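Local coordinates for protein glucuronan lyase A (Trichoderma reesei, PDB 2ZZJ) that probably cleaves beta-1,4-glucuronan within the chain by lyase chemistry, as a calcium-binding beta-jelly-roll enzyme of polysaccharide lyase family 20, at residues Gln85-Ala90 with Leu199-Trp204; Gln68-Ala73 with Val224-Thr229; Trp13-Lys18 with Glu55-Arg60; Ser121-Gly126 with Tyr181-Thr186. One frame throughout, in Å; residues are numbered along the deposited sequence.

Interaction 1. Residues Gln85-Ala90 with Leu199-Trp204; sequences QSYNIA and LYANSW
Ser86 OG is gripped from two directions: it donates to Asn202 OD1 at 2.7 Å, in the carbonyl plane and on a lone pair, and accepts a hydrogen bond from a water. That water also donates to Asn88 OD1 and accepts from Asn202 ND2, so both ends of the Asn202 amide are engaged and its flip is fixed. The CG of Asn202 is wedged between its own backbone N and carbonyl carbon (chi1 54°), which turns the amide back over Ser86. Next to it, Ser86 N donates to Ser203 OG at 2.9 Å. Within these segments Asn88 and Tyr200 form one antiparallel hydrogen-bonded pair, before an inverse gamma turn centred on Ala201 swings the chain out of the jelly-roll sheet into helix 202-207. Beyond the turn, Trp204 NE1 donates to Tyr87 OH at 2.9 Å, a bent bond (136°). The Tyr87 ring sets its edge toward the indole face in an offset edge-to-face pair, the planes at 88° and Tyr87 CE1 3.7 Å from Trp204 CE2. Ala201 CB lies 4.0 Å from Tyr87 CD1 and also rests over an indole face. Tyr44 and Tyr52 add further edge-to-face contacts to Trp204.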
loop_
_atom_site.group_PDB
_atom_site.type_symbol
_atom_site.label_atom_id
_atom_site.label_comp_id
_atom_site.label_asym_id
_atom_site.label_seq_id
_atom_site.Cartn_x
_atom_site.Cartn_y
_atom_site.Cartn_z
ATOM N N GLN A 85 -8.418 -2.208 14.310
ATOM C CA GLN A 85 -8.823 -1.577 13.044
ATOM C C GLN A 85 -7.677 -1.660 12.040
ATOM O O GLN A 85 -6.539 -1.926 12.421
ATOM C CB GLN A 85 -9.237 -0.123 13.247
ATOM C CG GLN A 85 -10.606 0.038 13.934
ATOM C CD GLN A 85 -11.057 1.475 14.031
ATOM O OE1 GLN A 85 -10.340 2.335 14.529
ATOM N NE2 GLN A 85 -12.296 1.731 13.621
ATOM N N SER A 86 -7.993 -1.455 10.765
ATOM C CA SER A 86 -6.972 -1.345 9.721
ATOM C C SER A 86 -6.426 0.062 9.630
ATOM O O SER A 86 -7.193 1.017 9.609
ATOM C CB SER A 86 -7.564 -1.708 8.361
ATOM O OG SER A 86 -6.734 -1.235 7.296
ATOM N N TYR A 87 -5.104 0.168 9.544
ATOM C CA TYR A 87 -4.414 1.380 9.049
ATOM C C TYR A 87 -3.640 0.920 7.821
ATOM O O TYR A 87 -2.732 0.099 7.925
ATOM C CB TYR A 87 -3.500 2.015 10.108
ATOM C CG TYR A 87 -4.287 2.546 11.287
ATOM C CD1 TYR A 87 -4.802 3.840 11.261
ATOM C CD2 TYR A 87 -4.572 1.723 12.400
ATOM C CE1 TYR A 87 -5.550 4.333 12.333
ATOM C CE2 TYR A 87 -5.327 2.208 13.482
ATOM C CZ TYR A 87 -5.819 3.514 13.426
ATOM O OH TYR A 87 -6.582 4.049 14.449
ATOM N N ASN A 88 -4.065 1.398 6.657
ATOM C CA ASN A 88 -3.507 0.931 5.402
ATOM C C ASN A 88 -2.214 1.703 5.162
ATOM O O ASN A 88 -2.143 2.899 5.463
ATOM C CB ASN A 88 -4.498 1.170 4.265
ATOM C CG ASN A 88 -4.211 0.295 3.059
ATOM O OD1 ASN A 88 -4.577 -0.893 3.022
ATOM N ND2 ASN A 88 -3.550 0.873 2.061
ATOM N N ILE A 89 -1.190 1.018 4.656
ATOM C CA ILE A 89 0.100 1.675 4.438
ATOM C C ILE A 89 0.558 1.750 2.955
ATOM O O ILE A 89 1.469 2.534 2.648
ATOM C CB ILE A 89 1.242 1.105 5.318
ATOM C CG1 ILE A 89 1.501 -0.394 5.025
ATOM C CG2 ILE A 89 0.938 1.319 6.849
ATOM C CD1 ILE A 89 2.779 -0.941 5.759
ATOM N N ALA A 90 -0.037 0.930 2.075
ATOM C CA ALA A 90 0.260 0.972 0.616
ATOM C C ALA A 90 -0.888 0.336 -0.146
ATOM O O ALA A 90 -1.615 -0.533 0.400
ATOM C CB ALA A 90 1.559 0.216 0.302
ATOM N N LEU A 199 -0.276 6.648 4.560
ATOM C CA LEU A 199 -1.187 6.284 5.654
ATOM C C LEU A 199 -2.607 6.553 5.187
ATOM O O LEU A 199 -2.977 7.718 4.918
ATOM C CB LEU A 199 -0.858 7.120 6.896
ATOM C CG LEU A 199 -1.840 6.937 8.082
ATOM C CD1 LEU A 199 -1.936 5.443 8.552
ATOM C CD2 LEU A 199 -1.369 7.821 9.193
ATOM N N TYR A 200 -3.390 5.489 5.107
ATOM C CA TYR A 200 -4.802 5.564 4.742
ATOM C C TYR A 200 -5.629 4.929 5.846
ATOM O O TYR A 200 -5.667 3.701 6.005
ATOM C CB TYR A 200 -5.025 4.915 3.365
ATOM C CG TYR A 200 -6.478 4.659 2.986
ATOM C CD1 TYR A 200 -7.480 5.562 3.353
ATOM C CD2 TYR A 200 -6.831 3.570 2.193
ATOM C CE1 TYR A 200 -8.816 5.349 2.981
ATOM C CE2 TYR A 200 -8.173 3.328 1.829
ATOM C CZ TYR A 200 -9.143 4.245 2.217
ATOM O OH TYR A 200 -10.462 4.046 1.876
ATOM N N ALA A 201 -6.232 5.769 6.667
ATOM C CA ALA A 201 -6.883 5.271 7.874
ATOM C C ALA A 201 -8.275 4.854 7.493
ATOM O O ALA A 201 -9.243 5.575 7.744
ATOM C CB ALA A 201 -6.869 6.349 8.965
ATOM N N ASN A 202 -8.378 3.708 6.829
ATOM C CA ASN A 202 -9.636 3.333 6.181
ATOM C C ASN A 202 -10.762 2.884 7.142
ATOM O O ASN A 202 -11.957 3.148 6.917
ATOM C CB ASN A 202 -9.419 2.324 5.040
ATOM C CG ASN A 202 -8.646 1.079 5.451
ATOM O OD1 ASN A 202 -7.885 1.074 6.402
ATOM N ND2 ASN A 202 -8.788 0.032 4.661
ATOM N N SER A 203 -10.380 2.213 8.220
ATOM C CA SER A 203 -11.370 1.739 9.191
ATOM C C SER A 203 -12.086 2.875 9.912
ATOM O O SER A 203 -13.237 2.681 10.366
ATOM C CB SER A 203 -10.732 0.792 10.204
ATOM O OG SER A 203 -10.487 -0.475 9.617
ATOM N N TRP A 204 -11.428 4.037 10.037
ATOM C CA TRP A 204 -12.051 5.198 10.658
ATOM C C TRP A 204 -13.338 5.551 9.901
ATOM O O TRP A 204 -14.391 5.774 10.520
ATOM C CB TRP A 204 -11.112 6.419 10.667
ATOM C CG TRP A 204 -9.985 6.371 11.634
ATOM C CD1 TRP A 204 -9.762 5.412 12.607
ATOM C CD2 TRP A 204 -8.949 7.356 11.803
ATOM N NE1 TRP A 204 -8.645 5.744 13.341
ATOM C CE2 TRP A 204 -8.124 6.919 12.868
ATOM C CE3 TRP A 204 -8.612 8.547 11.132
ATOM C CZ2 TRP A 204 -6.991 7.622 13.281
ATOM C CZ3 TRP A 204 -7.482 9.255 11.551
ATOM C CH2 TRP A 204 -6.681 8.782 12.626
HETATM O O HOH W 1 -6.675 -1.892 4.464
HETATM O O HOH W 2 -8.353 3.336 10.310
#

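Interaction 2. Residues Gln68-Ala73 with Val224-Thr229; sequences QFYGFA and VAVGTT
One face of the Phe69 ring carries the backbone of Thr229, whose carbonyl carbon sits over the ring centre and whose O lies 3.4 Å from Phe69 CG. Gly227 O approaches the edge of the same ring, near its plane, while Thr228 O comes in obliquely, 3.3 Å from Phe69 CE2. The chain leaving strand 216-227 thus folds around the phenyl group. With an alanine here, the Thr228-Thr229 backbone would probably lose the ring it lies against, opening a gap under helix 230-233. The strands run antiparallel in one of the two sheets of the beta-jelly roll, their axes at 172°, with two hydrogen-bonded pairs: Phe69 with Gly227, and Gly71 with Ala225. Between them, Tyr70 and Val226 form a non-hydrogen-bonded pair whose side chains lie side by side, Val226 CG1 3.6 Å from Tyr70 CE1. With CG1 anti to the backbone N (chi1 -176°), Val226 also reaches Gln68 OE1 at 3.5 Å. On the side of Tyr70 and Val226 the sheet packs against Phe195 of strand 192-197; on the side of Phe69 and Ala225 it is covered by helix 230-233, whose N-cap is Thr229, OG1 bonding Asp232 N, and strand 152-160 flanks strand 66-76.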
loop_
_atom_site.group_PDB
_atom_site.type_symbol
_atom_site.label_atom_id
_atom_site.label_comp_id
_atom_site.label_asym_id
_atom_site.label_seq_id
_atom_site.Cartn_x
_atom_site.Cartn_y
_atom_site.Cartn_z
ATOM N N GLN A 68 6.430 -7.573 -11.824
ATOM C CA GLN A 68 7.176 -6.414 -11.308
ATOM C C GLN A 68 7.619 -6.694 -9.870
ATOM O O GLN A 68 6.978 -7.478 -9.174
ATOM C CB GLN A 68 6.290 -5.181 -11.324
ATOM C CG GLN A 68 5.878 -4.655 -12.738
ATOM C CD GLN A 68 7.004 -3.890 -13.429
ATOM O OE1 GLN A 68 7.166 -2.680 -13.247
ATOM N NE2 GLN A 68 7.766 -4.591 -14.241
ATOM N N PHE A 69 8.697 -6.027 -9.437
ATOM C CA PHE A 69 9.081 -5.988 -8.022
ATOM C C PHE A 69 8.764 -4.577 -7.502
ATOM O O PHE A 69 8.902 -3.576 -8.236
ATOM C CB PHE A 69 10.584 -6.231 -7.850
ATOM C CG PHE A 69 11.016 -7.685 -8.050
ATOM C CD1 PHE A 69 11.293 -8.504 -6.959
ATOM C CD2 PHE A 69 11.153 -8.215 -9.334
ATOM C CE1 PHE A 69 11.728 -9.813 -7.144
ATOM C CE2 PHE A 69 11.588 -9.537 -9.521
ATOM C CZ PHE A 69 11.860 -10.325 -8.432
ATOM N N TYR A 70 8.368 -4.503 -6.232
ATOM C CA TYR A 70 8.117 -3.231 -5.538
ATOM C C TYR A 70 8.831 -3.308 -4.189
ATOM O O TYR A 70 8.795 -4.349 -3.535
ATOM C CB TYR A 70 6.612 -3.075 -5.261
ATOM C CG TYR A 70 5.810 -3.189 -6.538
ATOM C CD1 TYR A 70 5.506 -2.045 -7.306
ATOM C CD2 TYR A 70 5.426 -4.438 -7.027
ATOM C CE1 TYR A 70 4.792 -2.169 -8.531
ATOM C CE2 TYR A 70 4.728 -4.551 -8.244
ATOM C CZ TYR A 70 4.409 -3.415 -8.954
ATOM O OH TYR A 70 3.728 -3.532 -10.138
ATOM N N GLY A 71 9.444 -2.213 -3.758
ATOM C CA GLY A 71 10.126 -2.185 -2.462
ATOM C C GLY A 71 9.823 -0.843 -1.799
ATOM O O GLY A 71 9.708 0.194 -2.486
ATOM N N PHE A 72 9.699 -0.837 -0.483
ATOM C CA PHE A 72 9.657 0.437 0.269
ATOM C C PHE A 72 10.041 0.199 1.696
ATOM O O PHE A 72 9.953 -0.953 2.197
ATOM C CB PHE A 72 8.313 1.137 0.198
ATOM C CG PHE A 72 7.161 0.325 0.755
ATOM C CD1 PHE A 72 6.680 0.586 2.032
ATOM C CD2 PHE A 72 6.569 -0.686 -0.011
ATOM C CE1 PHE A 72 5.587 -0.162 2.566
ATOM C CE2 PHE A 72 5.497 -1.439 0.500
ATOM C CZ PHE A 72 5.014 -1.179 1.786
ATOM N N ALA A 73 10.510 1.269 2.340
ATOM C CA ALA A 73 10.705 1.182 3.775
ATOM C C ALA A 73 9.603 1.974 4.463
ATOM O O ALA A 73 9.169 3.007 3.951
ATOM C CB ALA A 73 12.077 1.731 4.162
ATOM N N VAL A 224 11.594 4.044 -1.913
ATOM C CA VAL A 224 10.558 3.345 -2.678
ATOM C C VAL A 224 11.073 3.106 -4.086
ATOM O O VAL A 224 11.720 4.002 -4.673
ATOM C CB VAL A 224 9.238 4.175 -2.752
ATOM C CG1 VAL A 224 8.098 3.338 -3.396
ATOM C CG2 VAL A 224 8.800 4.666 -1.342
ATOM N N ALA A 225 10.791 1.925 -4.639
ATOM C CA ALA A 225 11.293 1.563 -5.971
ATOM C C ALA A 225 10.357 0.572 -6.645
ATOM O O ALA A 225 9.687 -0.238 -5.949
ATOM C CB ALA A 225 12.724 0.947 -5.890
ATOM N N VAL A 226 10.336 0.644 -7.992
ATOM C CA VAL A 226 9.653 -0.343 -8.821
ATOM C C VAL A 226 10.685 -0.781 -9.849
ATOM O O VAL A 226 11.422 0.057 -10.384
ATOM C CB VAL A 226 8.383 0.228 -9.553
ATOM C CG1 VAL A 226 7.669 -0.913 -10.316
ATOM C CG2 VAL A 226 7.425 0.916 -8.546
ATOM N N GLY A 227 10.773 -2.080 -10.096
ATOM C CA GLY A 227 11.780 -2.593 -11.020
ATOM C C GLY A 227 11.544 -4.031 -11.386
ATOM O O GLY A 227 10.477 -4.594 -11.103
ATOM N N THR A 228 12.556 -4.637 -12.002
ATOM C CA THR A 228 12.391 -5.970 -12.582
ATOM C C THR A 228 13.154 -7.055 -11.850
ATOM O O THR A 228 13.014 -8.224 -12.178
ATOM C CB THR A 228 12.761 -5.996 -14.089
ATOM O OG1 THR A 228 14.124 -5.650 -14.244
ATOM C CG2 THR A 228 11.924 -4.966 -14.858
ATOM N N THR A 229 13.940 -6.672 -10.843
ATOM C CA THR A 229 14.653 -7.651 -9.997
ATOM C C THR A 229 14.458 -7.298 -8.522
ATOM O O THR A 229 14.071 -6.166 -8.204
ATOM C CB THR A 229 16.163 -7.711 -10.335
ATOM O OG1 THR A 229 16.843 -6.522 -9.884
ATOM C CG2 THR A 229 16.359 -7.850 -11.863
#

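Interaction 3. Residues Trp13-Lys18 with Glu55-Arg60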
loop_
_atom_site.group_PDB
_atom_site.type_symbol
_atom_site.label_atom_id
_atom_site.label_comp_id
_atom_site.label_asym_id
_atom_site.label_seq_id
_atom_site.Cartn_x
_atom_site.Cartn_y
_atom_site.Cartn_z
ATOM N N TRP A 13 6.924 12.046 -7.330
ATOM C CA TRP A 13 5.581 11.477 -7.183
ATOM C C TRP A 13 4.653 12.311 -8.046
ATOM O O TRP A 13 4.818 13.532 -8.123
ATOM C CB TRP A 13 5.117 11.568 -5.732
ATOM C CG TRP A 13 6.004 10.813 -4.811
ATOM C CD1 TRP A 13 6.952 11.326 -3.978
ATOM C CD2 TRP A 13 6.021 9.393 -4.623
ATOM N NE1 TRP A 13 7.566 10.306 -3.278
ATOM C CE2 TRP A 13 7.018 9.109 -3.675
ATOM C CE3 TRP A 13 5.282 8.334 -5.170
ATOM C CZ2 TRP A 13 7.297 7.791 -3.239
ATOM C CZ3 TRP A 13 5.563 7.022 -4.736
ATOM C CH2 TRP A 13 6.561 6.776 -3.773
ATOM N N ASP A 14 3.716 11.638 -8.702
ATOM C CA ASP A 14 2.738 12.283 -9.586
ATOM C C ASP A 14 1.735 13.134 -8.828
ATOM O O ASP A 14 1.277 14.171 -9.338
ATOM C CB ASP A 14 2.018 11.198 -10.398
ATOM C CG ASP A 14 2.982 10.431 -11.325
ATOM O OD1 ASP A 14 3.688 11.106 -12.116
ATOM O OD2 ASP A 14 3.060 9.178 -11.273
ATOM N N TYR A 15 1.374 12.701 -7.622
ATOM C CA TYR A 15 0.321 13.348 -6.868
ATOM C C TYR A 15 0.551 13.102 -5.379
ATOM O O TYR A 15 1.059 12.035 -5.004
ATOM C CB TYR A 15 -1.042 12.805 -7.287
ATOM C CG TYR A 15 -2.199 13.598 -6.703
ATOM C CD1 TYR A 15 -2.478 14.905 -7.139
ATOM C CD2 TYR A 15 -3.005 13.046 -5.704
ATOM C CE1 TYR A 15 -3.546 15.630 -6.579
ATOM C CE2 TYR A 15 -4.063 13.752 -5.146
ATOM C CZ TYR A 15 -4.319 15.039 -5.575
ATOM O OH TYR A 15 -5.383 15.706 -5.008
ATOM N N VAL A 16 0.212 14.113 -4.577
ATOM C CA VAL A 16 0.286 14.079 -3.105
ATOM C C VAL A 16 -1.113 14.332 -2.558
ATOM O O VAL A 16 -1.691 15.388 -2.796
ATOM C CB VAL A 16 1.291 15.111 -2.587
ATOM C CG1 VAL A 16 1.436 15.039 -1.048
ATOM C CG2 VAL A 16 2.634 14.882 -3.277
ATOM N N ARG A 17 -1.658 13.352 -1.842
ATOM C CA ARG A 17 -3.049 13.406 -1.346
ATOM C C ARG A 17 -2.985 13.597 0.162
ATOM O O ARG A 17 -2.383 12.777 0.851
ATOM C CB ARG A 17 -3.772 12.115 -1.708
ATOM C CG ARG A 17 -5.241 11.997 -1.269
ATOM C CD ARG A 17 -5.902 10.660 -1.741
ATOM N NE ARG A 17 -5.888 10.532 -3.188
ATOM C CZ ARG A 17 -4.931 9.921 -3.908
ATOM N NH1 ARG A 17 -3.900 9.262 -3.316
ATOM N NH2 ARG A 17 -5.025 9.955 -5.241
ATOM N N LYS A 18 -3.537 14.710 0.658
ATOM C CA LYS A 18 -3.555 15.016 2.092
ATOM C C LYS A 18 -4.988 15.332 2.462
ATOM O O LYS A 18 -5.342 16.501 2.608
ATOM C CB LYS A 18 -2.728 16.263 2.415
ATOM C CG LYS A 18 -1.332 16.346 1.862
ATOM C CD LYS A 18 -0.964 17.829 1.729
ATOM C CE LYS A 18 -0.053 18.064 0.542
ATOM N NZ LYS A 18 -0.511 19.193 -0.363
ATOM N N GLU A 55 -1.245 10.148 1.172
ATOM C CA GLU A 55 -0.550 9.230 0.254
ATOM C C GLU A 55 0.235 10.003 -0.817
ATOM O O GLU A 55 -0.047 11.195 -1.079
ATOM C CB GLU A 55 -1.561 8.314 -0.482
ATOM C CG GLU A 55 -2.236 7.228 0.396
ATOM C CD GLU A 55 -3.352 6.492 -0.327
ATOM O OE1 GLU A 55 -4.089 7.137 -1.131
ATOM O OE2 GLU A 55 -3.493 5.265 -0.108
ATOM N N VAL A 56 1.226 9.326 -1.397
ATOM C CA VAL A 56 1.876 9.812 -2.605
ATOM C C VAL A 56 1.685 8.764 -3.676
ATOM O O VAL A 56 1.676 7.562 -3.380
ATOM C CB VAL A 56 3.349 10.124 -2.393
ATOM C CG1 VAL A 56 3.475 11.347 -1.464
ATOM C CG2 VAL A 56 4.106 8.866 -1.777
ATOM N N ASP A 57 1.467 9.215 -4.926
ATOM C CA ASP A 57 1.028 8.301 -5.992
ATOM C C ASP A 57 2.118 8.173 -7.036
ATOM O O ASP A 57 2.705 9.191 -7.465
ATOM C CB ASP A 57 -0.215 8.803 -6.755
ATOM C CG ASP A 57 -1.466 8.929 -5.895
ATOM O OD1 ASP A 57 -1.424 8.572 -4.699
ATOM O OD2 ASP A 57 -2.493 9.463 -6.444
ATOM N N HIS A 58 2.380 6.936 -7.436
ATOM C CA HIS A 58 3.168 6.647 -8.629
ATOM C C HIS A 58 2.186 6.051 -9.616
ATOM O O HIS A 58 1.775 4.917 -9.461
ATOM C CB HIS A 58 4.274 5.635 -8.334
ATOM C CG HIS A 58 5.015 5.175 -9.551
ATOM N ND1 HIS A 58 5.823 6.019 -10.290
ATOM C CD2 HIS A 58 5.100 3.961 -10.142
ATOM C CE1 HIS A 58 6.363 5.346 -11.293
ATOM N NE2 HIS A 58 5.935 4.100 -11.233
ATOM N N ASN A 59 1.796 6.827 -10.622
ATOM C CA ASN A 59 0.704 6.376 -11.508
ATOM C C ASN A 59 0.913 5.066 -12.238
ATOM O O ASN A 59 -0.022 4.276 -12.401
ATOM C CB ASN A 59 0.329 7.504 -12.484
ATOM C CG ASN A 59 -0.392 8.636 -11.794
ATOM O OD1 ASN A 59 -1.052 8.422 -10.772
ATOM N ND2 ASN A 59 -0.251 9.861 -12.327
ATOM N N ARG A 60 2.155 4.802 -12.633
ATOM C CA ARG A 60 2.459 3.599 -13.396
ATOM C C ARG A 60 2.808 2.431 -12.470
ATOM O O ARG A 60 3.966 2.012 -12.379
ATOM C CB ARG A 60 3.546 3.877 -14.465
ATOM C CG ARG A 60 3.081 4.910 -15.557
ATOM C CD ARG A 60 4.033 5.054 -16.788
ATOM N NE ARG A 60 3.790 6.298 -17.550
ATOM C CZ ARG A 60 3.018 6.381 -18.646
ATOM N NH1 ARG A 60 2.393 5.297 -19.122
ATOM N NH2 ARG A 60 2.860 7.548 -19.276
HETATM O O HOH W 3 5.723 8.801 -9.874
HETATM O O HOH W 4 4.056 7.166 -13.001
#
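Arg17 runs out with CG anti to its N (chi1 -180°) and bends about the CG-CD bond (chi3 -60°), while Asp57 holds its CG beside its own N (chi1 -63°); the two side chains therefore cross at about a right angle with their flat ends nearly coplanar. The guanidinium grips the carboxylate end-on, Arg17 NH1 to Asp57 OD1 at 2.9 Å and Arg17 NH2 to Asp57 OD2 at 2.8 Å, both on syn lone pairs. Glu55, alongside Arg17 with its carboxylate turned almost perpendicular, adds a weak bond from Arg17 NH1 to Glu55 OE1 at 3.1 Å. On the other face of this antiparallel jelly-roll sheet Val16 and Val56 lie side by side, and Val56 CG2 sits 3.4 Å from the centroid of the six-membered ring of Trp13, a CH-pi contact over the indole face. Just before strand 15-18, Asp14 OD2 receives Asn59 N at 2.7 Å on its anti lone pair, holding the corner where strand 53-63 turns. Arg196 salt-bridges Glu55 OE1 and makes a long, weak ion pair with Asp57; Gln91 binds Glu55 OE2. The Arg17, Glu55 and Asp57 network probably offsets the carboxylate charge and fixes the guanidinium's rotation.

Interaction 4. Residues Ser121-Gly126 with Tyr181-Thr186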
loop_
_atom_site.group_PDB
_atom_site.type_symbol
_atom_site.label_atom_id
_atom_site.label_comp_id
_atom_site.label_asym_id
_atom_site.label_seq_id
_atom_site.Cartn_x
_atom_site.Cartn_y
_atom_site.Cartn_z
ATOM N N SER A 121 -1.915 -8.489 3.841
ATOM C CA SER A 121 -2.057 -8.052 2.454
ATOM C C SER A 121 -3.173 -8.825 1.807
ATOM O O SER A 121 -3.830 -9.634 2.478
ATOM C CB SER A 121 -0.747 -8.158 1.649
ATOM O OG SER A 121 -0.879 -7.458 0.403
ATOM N N ARG A 122 -3.412 -8.563 0.530
ATOM C CA ARG A 122 -4.459 -9.269 -0.207
ATOM C C ARG A 122 -4.199 -9.111 -1.673
ATOM O O ARG A 122 -3.393 -8.278 -2.064
ATOM C CB ARG A 122 -5.813 -8.635 0.101
ATOM C CG ARG A 122 -5.974 -7.270 -0.471
ATOM C CD ARG A 122 -7.280 -6.611 -0.068
ATOM N NE ARG A 122 -7.743 -5.756 -1.144
ATOM C CZ ARG A 122 -8.960 -5.222 -1.213
ATOM N NH1 ARG A 122 -9.292 -4.452 -2.235
ATOM N NH2 ARG A 122 -9.861 -5.461 -0.254
ATOM N N TYR A 123 -4.861 -9.927 -2.492
ATOM C CA TYR A 123 -4.975 -9.637 -3.901
ATOM C C TYR A 123 -6.432 -9.885 -4.273
ATOM O O TYR A 123 -7.176 -10.529 -3.505
ATOM C CB TYR A 123 -4.029 -10.497 -4.744
ATOM C CG TYR A 123 -4.107 -11.999 -4.496
ATOM C CD1 TYR A 123 -4.984 -12.823 -5.234
ATOM C CD2 TYR A 123 -3.312 -12.597 -3.547
ATOM C CE1 TYR A 123 -5.051 -14.222 -5.003
ATOM C CE2 TYR A 123 -3.368 -13.980 -3.306
ATOM C CZ TYR A 123 -4.247 -14.794 -4.044
ATOM O OH TYR A 123 -4.283 -16.177 -3.780
ATOM N N VAL A 124 -6.818 -9.361 -5.432
ATOM C CA VAL A 124 -8.182 -9.437 -5.946
ATOM C C VAL A 124 -8.160 -10.094 -7.315
ATOM O O VAL A 124 -7.293 -9.806 -8.138
ATOM C CB VAL A 124 -8.798 -8.015 -6.024
ATOM C CG1 VAL A 124 -10.199 -8.037 -6.563
ATOM C CG2 VAL A 124 -8.829 -7.396 -4.629
ATOM N N ASN A 125 -9.111 -10.991 -7.567
ATOM C CA ASN A 125 -9.270 -11.535 -8.912
ATOM C C ASN A 125 -10.757 -11.707 -9.224
ATOM O O ASN A 125 -11.613 -11.613 -8.335
ATOM C CB ASN A 125 -8.500 -12.854 -9.079
ATOM C CG ASN A 125 -8.935 -13.902 -8.089
ATOM O OD1 ASN A 125 -10.131 -14.054 -7.826
ATOM N ND2 ASN A 125 -7.979 -14.648 -7.537
ATOM N N GLY A 126 -11.048 -11.963 -10.491
ATOM C CA GLY A 126 -12.413 -11.932 -10.967
ATOM C C GLY A 126 -12.518 -10.888 -12.052
ATOM O O GLY A 126 -11.540 -10.594 -12.725
ATOM N N TYR A 181 1.990 -19.540 -5.681
ATOM C CA TYR A 181 2.146 -19.643 -7.135
ATOM C C TYR A 181 0.860 -20.069 -7.836
ATOM O O TYR A 181 -0.082 -20.537 -7.191
ATOM C CB TYR A 181 3.266 -20.627 -7.462
ATOM C CG TYR A 181 4.598 -20.120 -6.995
ATOM C CD1 TYR A 181 5.381 -19.292 -7.814
ATOM C CD2 TYR A 181 5.048 -20.403 -5.707
ATOM C CE1 TYR A 181 6.612 -18.795 -7.360
ATOM C CE2 TYR A 181 6.253 -19.912 -5.252
ATOM C CZ TYR A 181 7.029 -19.104 -6.079
ATOM O OH TYR A 181 8.233 -18.627 -5.600
ATOM N N ASN A 182 0.830 -19.902 -9.150
ATOM C CA ASN A 182 -0.316 -20.350 -9.943
ATOM C C ASN A 182 -1.633 -19.848 -9.350
ATOM O O ASN A 182 -2.560 -20.638 -9.071
ATOM C CB ASN A 182 -0.326 -21.891 -10.061
ATOM C CG ASN A 182 0.988 -22.444 -10.597
ATOM O OD1 ASN A 182 1.497 -21.987 -11.621
ATOM N ND2 ASN A 182 1.549 -23.422 -9.896
ATOM N N VAL A 183 -1.689 -18.535 -9.132
ATOM C CA VAL A 183 -2.893 -17.861 -8.642
ATOM C C VAL A 183 -3.179 -16.674 -9.528
ATOM O O VAL A 183 -2.256 -16.120 -10.156
ATOM C CB VAL A 183 -2.762 -17.369 -7.167
ATOM C CG1 VAL A 183 -2.925 -18.500 -6.197
ATOM C CG2 VAL A 183 -1.429 -16.619 -6.934
ATOM N N ALA A 184 -4.454 -16.285 -9.600
ATOM C CA ALA A 184 -4.857 -15.067 -10.284
ATOM C C ALA A 184 -4.702 -13.882 -9.315
ATOM O O ALA A 184 -5.332 -13.856 -8.247
ATOM C CB ALA A 184 -6.307 -15.165 -10.740
ATOM N N THR A 185 -3.880 -12.911 -9.695
ATOM C CA THR A 185 -3.523 -11.788 -8.800
ATOM C C THR A 185 -4.146 -10.409 -9.147
ATOM O O THR A 185 -3.901 -9.412 -8.438
ATOM C CB THR A 185 -2.008 -11.604 -8.783
ATOM O OG1 THR A 185 -1.539 -11.463 -10.135
ATOM C CG2 THR A 185 -1.329 -12.762 -8.071
ATOM N N THR A 186 -4.886 -10.321 -10.257
ATOM C CA THR A 186 -5.593 -9.101 -10.644
ATOM C C THR A 186 -6.866 -9.464 -11.422
ATOM O O THR A 186 -7.047 -10.627 -11.804
ATOM C CB THR A 186 -4.704 -8.076 -11.436
ATOM O OG1 THR A 186 -5.322 -6.778 -11.475
ATOM C CG2 THR A 186 -4.384 -8.552 -12.870
HETATM O O HOH W 5 -4.514 -7.842 -6.522
HETATM O O HOH W 6 -9.042 -12.808 -12.301
#
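A single direct hydrogen bond joins Asn125 to the chain opposite: Asn125 ND2 donates to Ala184 O at 2.9 Å, almost straight (169°), with the acceptor in the plane of the amide and the donor tilted from the carbonyl plane of Ala184. The torsion that allows it places Asn125 CG between the backbone N and carbonyl carbon (chi1 58°), aiming the amide at the loop. A leucine here would probably leave Ala184 O without its amide donor, so that water alone would carry the polar links between the two chains.

Water carries the remaining polar links. One molecule accepts from Val124 N at 3.0 Å and donates to Thr185 O at 2.6 Å; a second accepts from Gly126 N at 2.8 Å and lies 3.0 Å from Thr186 O. These bridges take the place of direct strand pairing.

Packing supplies the rest. The Tyr123 ring comes obliquely to Ala184 O, with CD1 3.2 Å away, and crosses Val183 at about a right angle, its OH 3.6 Å from Val183 CG1. That hydroxyl is hydrogen-bonded to Glu180, and Phe168 meets the ring. Ala184 CB rests 3.6 Å from Asn125 CB.

The touching parts run 82° apart, so this is no continuation of a sheet. Strand 118-126 of one sheet meets the chain leaving strand 175-183 of the other, a contact between the two sheets of the beta-jelly roll.

From the N terminus, interaction 3 closes first, pairing strand 15-18 with strand 53-63 around a loop of 36 residues that includes strands 23-27 and 37-43 of the other sheet. The chain then enters that other sheet at 68-73, opening the long loop that interaction 2 closes at 224-229. Interaction 1 lies within that loop, and interaction 4 within the loop of interaction 1, so these three nest without crossing. Interactions 1 and 3 belong to one sheet and touch where Tyr200 meets Glu55; interaction 2 binds strands of the other. Between the sheets, Ala90 packs on Phe72, and Trp13 and His58 on Val224 and Val226. Interaction 4, remote from interaction 3, joins the two sheets elsewhere.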